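Local atomic coordinates of prophage pi2 protein 01, integrase (Lactococcus lactis, PDB entry 3LYS), a protein that probably binds DNA and takes part in its integration and recombination as a phage-family integrase, this chain being its helical N-terminal, core-binding part. Residues 49-54 and 94-99; 9-14 and 80-85. The protein carries 1 engineered substitution. All coordinates share one frame; numbering follows the deposited sequence.

Contact 1. Residues 49-54 and 94-99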
loop_
_atom_site.group_PDB
_atom_site.type_symbol
_atom_site.label_atom_id
_atom_site.label_comp_id
_atom_site.label_asym_id
_atom_site.label_seq_id
_atom_site.Cartn_x
_atom_site.Cartn_y
_atom_site.Cartn_z
ATOM N N SER A 49 0.528 -12.452 -0.036
ATOM C CA SER A 49 -0.344 -13.544 0.408
ATOM C C SER A 49 -0.293 -13.809 1.906
ATOM O O SER A 49 -1.017 -14.669 2.407
ATOM C CB SER A 49 0.017 -14.829 -0.330
ATOM O OG SER A 49 1.320 -15.232 0.011
ATOM N N GLU A 50 0.566 -13.090 2.621
ATOM C CA GLU A 50 0.691 -13.273 4.069
ATOM C C GLU A 50 0.026 -12.114 4.802
ATOM O O GLU A 50 -0.343 -12.233 5.965
ATOM C CB GLU A 50 2.158 -13.323 4.484
ATOM C CG GLU A 50 2.987 -14.484 3.950
ATOM C CD GLU A 50 4.496 -14.211 4.101
ATOM O OE1 GLU A 50 4.923 -13.768 5.195
ATOM O OE2 GLU A 50 5.257 -14.435 3.134
ATOM N N ILE A 51 -0.117 -10.991 4.114
ATOM C CA ILE A 51 -0.735 -9.818 4.700
ATOM C C ILE A 51 -2.167 -10.119 5.141
ATOM O O ILE A 51 -2.929 -10.748 4.405
ATOM C CB ILE A 51 -0.764 -8.669 3.692
ATOM C CG1 ILE A 51 0.622 -8.499 3.078
ATOM C CG2 ILE A 51 -1.197 -7.388 4.375
ATOM C CD1 ILE A 51 0.643 -7.555 1.918
ATOM N N THR A 52 -2.519 -9.671 6.347
ATOM C CA THR A 52 -3.867 -9.864 6.900
ATOM C C THR A 52 -4.420 -8.515 7.347
ATOM O O THR A 52 -3.663 -7.563 7.492
ATOM C CB THR A 52 -3.857 -10.816 8.109
ATOM O OG1 THR A 52 -3.241 -10.171 9.223
ATOM C CG2 THR A 52 -3.082 -12.077 7.784
ATOM N N ALA A 53 -5.726 -8.430 7.569
ATOM C CA ALA A 53 -6.335 -7.171 7.997
ATOM C C ALA A 53 -5.637 -6.600 9.226
ATOM O O ALA A 53 -5.554 -5.375 9.411
ATOM C CB ALA A 53 -7.804 -7.381 8.297
ATOM N N SER A 54 -5.145 -7.512 10.064
ATOM C CA SER A 54 -4.429 -7.164 11.293
ATOM C C SER A 54 -3.014 -6.704 10.967
ATOM O O SER A 54 -2.588 -5.641 11.417
ATOM C CB SER A 54 -4.380 -8.370 12.243
ATOM O OG SER A 54 -5.685 -8.716 12.693
ATOM N N LYS A 94 -8.981 -11.867 -0.375
ATOM C CA LYS A 94 -9.580 -10.826 0.449
ATOM C C LYS A 94 -8.749 -9.564 0.623
ATOM O O LYS A 94 -7.587 -9.604 1.032
ATOM C CB LYS A 94 -9.951 -11.400 1.818
ATOM C CG LYS A 94 -9.081 -12.567 2.285
ATOM C CD LYS A 94 -9.665 -13.228 3.539
ATOM C CE LYS A 94 -8.764 -14.344 4.038
ATOM N NZ LYS A 94 -9.269 -14.987 5.282
ATOM N N ASP A 95 -9.372 -8.437 0.308
ATOM C CA ASP A 95 -8.726 -7.140 0.412
ATOM C C ASP A 95 -8.465 -6.800 1.873
ATOM O O ASP A 95 -9.323 -6.229 2.537
ATOM C CB ASP A 95 -9.623 -6.082 -0.241
ATOM C CG ASP A 95 -9.251 -4.674 0.155
ATOM O OD1 ASP A 95 -8.059 -4.320 0.076
ATOM O OD2 ASP A 95 -10.162 -3.918 0.548
ATOM N N PHE A 96 -7.287 -7.148 2.379
ATOM C CA PHE A 96 -6.965 -6.880 3.786
ATOM C C PHE A 96 -6.983 -5.406 4.135
ATOM O O PHE A 96 -7.004 -5.054 5.302
ATOM C CB PHE A 96 -5.597 -7.457 4.144
ATOM C CG PHE A 96 -4.525 -7.060 3.188
ATOM C CD1 PHE A 96 -4.010 -5.765 3.183
ATOM C CD2 PHE A 96 -4.059 -7.964 2.253
ATOM C CE1 PHE A 96 -3.038 -5.381 2.250
ATOM C CE2 PHE A 96 -3.095 -7.591 1.323
ATOM C CZ PHE A 96 -2.583 -6.291 1.323
ATOM N N THR A 97 -6.979 -4.541 3.134
ATOM C CA THR A 97 -6.986 -3.115 3.415
ATOM C C THR A 97 -8.414 -2.604 3.432
ATOM O O THR A 97 -8.683 -1.403 3.444
ATOM C CB THR A 97 -6.207 -2.356 2.348
ATOM O OG1 THR A 97 -6.803 -2.583 1.068
ATOM C CG2 THR A 97 -4.790 -2.835 2.321
ATOM N N THR A 98 -9.338 -3.541 3.462
ATOM C CA THR A 98 -10.736 -3.205 3.415
ATOM C C THR A 98 -11.271 -2.407 4.602
ATOM O O THR A 98 -11.619 -1.235 4.462
ATOM C CB THR A 98 -11.547 -4.502 3.204
ATOM O OG1 THR A 98 -12.911 -4.180 2.922
ATOM C CG2 THR A 98 -11.454 -5.405 4.445
ATOM N N ARG A 99 -11.324 -3.031 5.770
ATOM C CA ARG A 99 -11.870 -2.386 6.955
ATOM C C ARG A 99 -10.780 -1.764 7.805
ATOM O O ARG A 99 -11.048 -1.144 8.832
ATOM C CB ARG A 99 -12.643 -3.419 7.763
ATOM C CG ARG A 99 -13.887 -2.904 8.410
ATOM C CD ARG A 99 -14.670 -4.062 8.978
ATOM N NE ARG A 99 -15.637 -3.612 9.968
ATOM C CZ ARG A 99 -15.310 -3.109 11.154
ATOM N NH1 ARG A 99 -14.034 -2.991 11.504
ATOM N NH2 ARG A 99 -16.263 -2.716 11.990
#
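Ile51 lays its CG2 methyl on one face of the Phe96 ring, an almost ideally centred CH-pi contact: CG2 stands 3.2 Å from the ring centroid and only 4° off the normal. The branching of the isoleucine explains the fit. With chi1 at -49°, CG2 is anti to the backbone N and settles over the middle of the ring, while CG1 carries CD1 beyond the rim, past Phe96 CZ at 3.5 Å. Ile51 CB stands over the same face, above Phe96 CE2 (3.5 Å).

Nearer the backbone the contact changes character. Phe96 CB packs on Thr52 C at 3.6 Å, and Ala53 CA directs its hydrogen at Phe96 O, a CA-H...O contact of 3.5 Å with an angle of 155° at the hydrogen. Thr52 turns away and is the N-cap of the following helix, its OG1 bonded to Ser55 N. Phe96 is the second residue of a type I turn running from Asp95 to Thr98.

The contact thus sets a segment that runs from a loop into the start of helix 53-64 against the loop that follows helix 69-88. The loop residues Met43 and Val46 pack around Ile51 and Ile48 lies beside Phe96, while Tyr56 of helix 53-64 touches Ile51 and Ile83 of helix 69-88 packs on Phe96.

Contact 2. Residues 9-14 and 80-85. Engineered in segment 80-85: Cys85 (natural residue Pro).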
loop_
_atom_site.group_PDB
_atom_site.type_symbol
_atom_site.label_atom_id
_atom_site.label_comp_id
_atom_site.label_asym_id
_atom_site.label_seq_id
_atom_site.Cartn_x
_atom_site.Cartn_y
_atom_site.Cartn_z
ATOM N N SER A 9 6.001 -4.937 -1.503
ATOM C CA SER A 9 6.795 -3.820 -2.025
ATOM C C SER A 9 7.066 -3.978 -3.508
ATOM O O SER A 9 6.748 -3.095 -4.306
ATOM C CB SER A 9 8.123 -3.692 -1.257
ATOM O OG SER A 9 8.800 -4.945 -1.128
ATOM N N GLU A 10 7.636 -5.123 -3.869
ATOM C CA GLU A 10 7.969 -5.426 -5.253
ATOM C C GLU A 10 6.786 -5.244 -6.191
ATOM O O GLU A 10 6.886 -4.587 -7.225
ATOM C CB GLU A 10 8.482 -6.852 -5.343
ATOM C CG GLU A 10 9.161 -7.139 -6.641
ATOM C CD GLU A 10 9.782 -8.507 -6.653
ATOM O OE1 GLU A 10 10.633 -8.792 -5.777
ATOM O OE2 GLU A 10 9.419 -9.306 -7.546
ATOM N N TYR A 11 5.669 -5.848 -5.818
ATOM C CA TYR A 11 4.459 -5.752 -6.599
ATOM C C TYR A 11 4.010 -4.310 -6.759
ATOM O O TYR A 11 3.685 -3.884 -7.858
ATOM C CB TYR A 11 3.344 -6.566 -5.950
ATOM C CG TYR A 11 1.972 -6.221 -6.470
ATOM C CD1 TYR A 11 1.170 -5.298 -5.799
ATOM C CD2 TYR A 11 1.502 -6.756 -7.671
ATOM C CE1 TYR A 11 -0.060 -4.904 -6.306
ATOM C CE2 TYR A 11 0.274 -6.369 -8.194
ATOM C CZ TYR A 11 -0.500 -5.443 -7.507
ATOM O OH TYR A 11 -1.703 -5.047 -8.032
ATOM N N PHE A 12 3.984 -3.545 -5.675
ATOM C CA PHE A 12 3.547 -2.158 -5.775
ATOM C C PHE A 12 4.276 -1.434 -6.898
ATOM O O PHE A 12 3.653 -0.759 -7.710
ATOM C CB PHE A 12 3.753 -1.429 -4.439
ATOM C CG PHE A 12 3.127 -0.058 -4.390
ATOM C CD1 PHE A 12 3.861 1.071 -4.721
ATOM C CD2 PHE A 12 1.796 0.102 -4.016
ATOM C CE1 PHE A 12 3.280 2.339 -4.675
ATOM C CE2 PHE A 12 1.207 1.367 -3.969
ATOM C CZ PHE A 12 1.951 2.484 -4.299
ATOM N N LYS A 13 5.595 -1.579 -6.949
ATOM C CA LYS A 13 6.387 -0.930 -7.992
ATOM C C LYS A 13 5.895 -1.432 -9.342
ATOM O O LYS A 13 5.572 -0.640 -10.220
ATOM C CB LYS A 13 7.869 -1.260 -7.815
ATOM C CG LYS A 13 8.793 -0.618 -8.838
ATOM C CD LYS A 13 10.268 -0.876 -8.492
ATOM C CE LYS A 13 11.213 -0.125 -9.431
ATOM N NZ LYS A 13 11.122 -0.572 -10.853
ATOM N N ASP A 14 5.837 -2.754 -9.488
ATOM C CA ASP A 14 5.372 -3.412 -10.713
ATOM C C ASP A 14 4.063 -2.748 -11.164
ATOM O O ASP A 14 3.940 -2.299 -12.302
ATOM C CB ASP A 14 5.158 -4.909 -10.405
ATOM C CG ASP A 14 4.974 -5.768 -11.650
ATOM O OD1 ASP A 14 4.136 -5.405 -12.501
ATOM O OD2 ASP A 14 5.654 -6.820 -11.760
ATOM N N ARG A 80 -3.973 0.743 -1.043
ATOM C CA ARG A 80 -5.288 0.158 -1.253
ATOM C C ARG A 80 -5.578 0.018 -2.744
ATOM O O ARG A 80 -5.972 -1.048 -3.218
ATOM C CB ARG A 80 -6.344 1.044 -0.581
ATOM C CG ARG A 80 -7.770 0.548 -0.697
ATOM C CD ARG A 80 -8.651 1.181 0.363
ATOM N NE ARG A 80 -10.045 0.861 0.130
ATOM C CZ ARG A 80 -10.513 -0.374 0.001
ATOM N NH1 ARG A 80 -11.812 -0.580 -0.210
ATOM N NH2 ARG A 80 -9.685 -1.404 0.085
ATOM N N ALA A 81 -5.370 1.102 -3.481
ATOM C CA ALA A 81 -5.619 1.089 -4.911
ATOM C C ALA A 81 -4.875 -0.046 -5.612
ATOM O O ALA A 81 -5.420 -0.711 -6.492
ATOM C CB ALA A 81 -5.220 2.419 -5.513
ATOM N N SER A 82 -3.627 -0.268 -5.235
ATOM C CA SER A 82 -2.859 -1.324 -5.874
ATOM C C SER A 82 -3.412 -2.700 -5.562
ATOM O O SER A 82 -3.261 -3.632 -6.349
ATOM C CB SER A 82 -1.408 -1.267 -5.432
ATOM O OG SER A 82 -1.330 -1.301 -4.025
ATOM N N ILE A 83 -4.036 -2.845 -4.401
ATOM C CA ILE A 83 -4.586 -4.142 -4.048
ATOM C C ILE A 83 -5.866 -4.427 -4.848
ATOM O O ILE A 83 -6.155 -5.580 -5.195
ATOM C CB ILE A 83 -4.824 -4.231 -2.533
ATOM C CG1 ILE A 83 -3.556 -4.735 -1.865
ATOM C CG2 ILE A 83 -5.938 -5.188 -2.226
ATOM C CD1 ILE A 83 -2.405 -3.808 -1.999
ATOM N N GLN A 84 -6.602 -3.363 -5.167
ATOM C CA GLN A 84 -7.834 -3.477 -5.938
ATOM C C GLN A 84 -7.668 -4.298 -7.211
ATOM O O GLN A 84 -8.332 -5.315 -7.388
ATOM C CB GLN A 84 -8.352 -2.096 -6.318
ATOM C CG GLN A 84 -8.631 -1.206 -5.144
ATOM C CD GLN A 84 -9.569 -1.852 -4.142
ATOM O OE1 GLN A 84 -9.166 -2.741 -3.380
ATOM N NE2 GLN A 84 -10.829 -1.414 -4.137
ATOM N N CYS A 85 -6.790 -3.849 -8.102
ATOM C CA CYS A 85 -6.574 -4.563 -9.346
ATOM C C CYS A 85 -6.202 -5.996 -9.000
ATOM O O CYS A 85 -6.568 -6.936 -9.701
ATOM C CB CYS A 85 -5.464 -3.898 -10.190
ATOM S SG CYS A 85 -5.641 -4.113 -12.022
#
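Tyr11 reaches from helix 9-14 to the backbone of helix 80-85, where its hydroxyl donates a hydrogen bond to Ser82 O (OH to O, 2.7 Å). The carbonyl oxygen is met at a C=O...OH angle of 150°, the donor tilted 20° from the carbonyl plane; seen from the tyrosine, the oxygen lies at the ring's edge and in its plane. The first torsion, with CG anti to the backbone N, sends the ring across the gap. The neighbouring Phe12 also turns an edge to Ser82, CD2 coming within 3.4 Å of OG and 3.8 Å of CB. That hydroxyl is held by its own helix, through a bond to Val79 O. Both rings converge on the small serine from the helix 9-14 side, and Trp15 also touches it.

The axes of segments 9-14 and 80-85 run at 82° to each other and approach to 10.2 Å. The crossing is part of a wholly helical fold, consistent with the SAM-like core-binding domain to which the sequence is assigned in phage integrases, and here helix 8-19 is set across helix 69-88. Phe12 has a further role in it, packing on Thr35, Leu36 and Leu39 of helix 26-42.

Away from this buried centre the contact thins out. The engineered Cys85, only partly exposed, approaches Tyr11 OH loosely, CB at 4.5 Å, and also touches Trp15 and Tyr19. Lys13 is exposed on the outer side of helix 9-14 and forms a salt bridge with Glu17, one turn further on.

How the contacts relate
Both contacts involve helix 69-88 or the loop that follows it, but at different depths. Contact 2 is buried, close to the middle of the chain, and sets two helices against each other through aromatic edges and one side-chain-to-backbone hydrogen bond. Contact 1 lies further out, partly exposed, and joins the lead-in and first turn of helix 53-64 to that loop, mainly by apolar packing over a ring face. Although the centres are about 13 Å apart, Asp95 OD2 forms a salt bridge with Arg80 NH2 at 2.6 Å, and Phe96 CZ packs on Ile83 CG1 at 3.7 Å. Asp95 and Phe96 thus tie the loop to Arg80 and Ile83, whose CB atoms point away from helix 9-14.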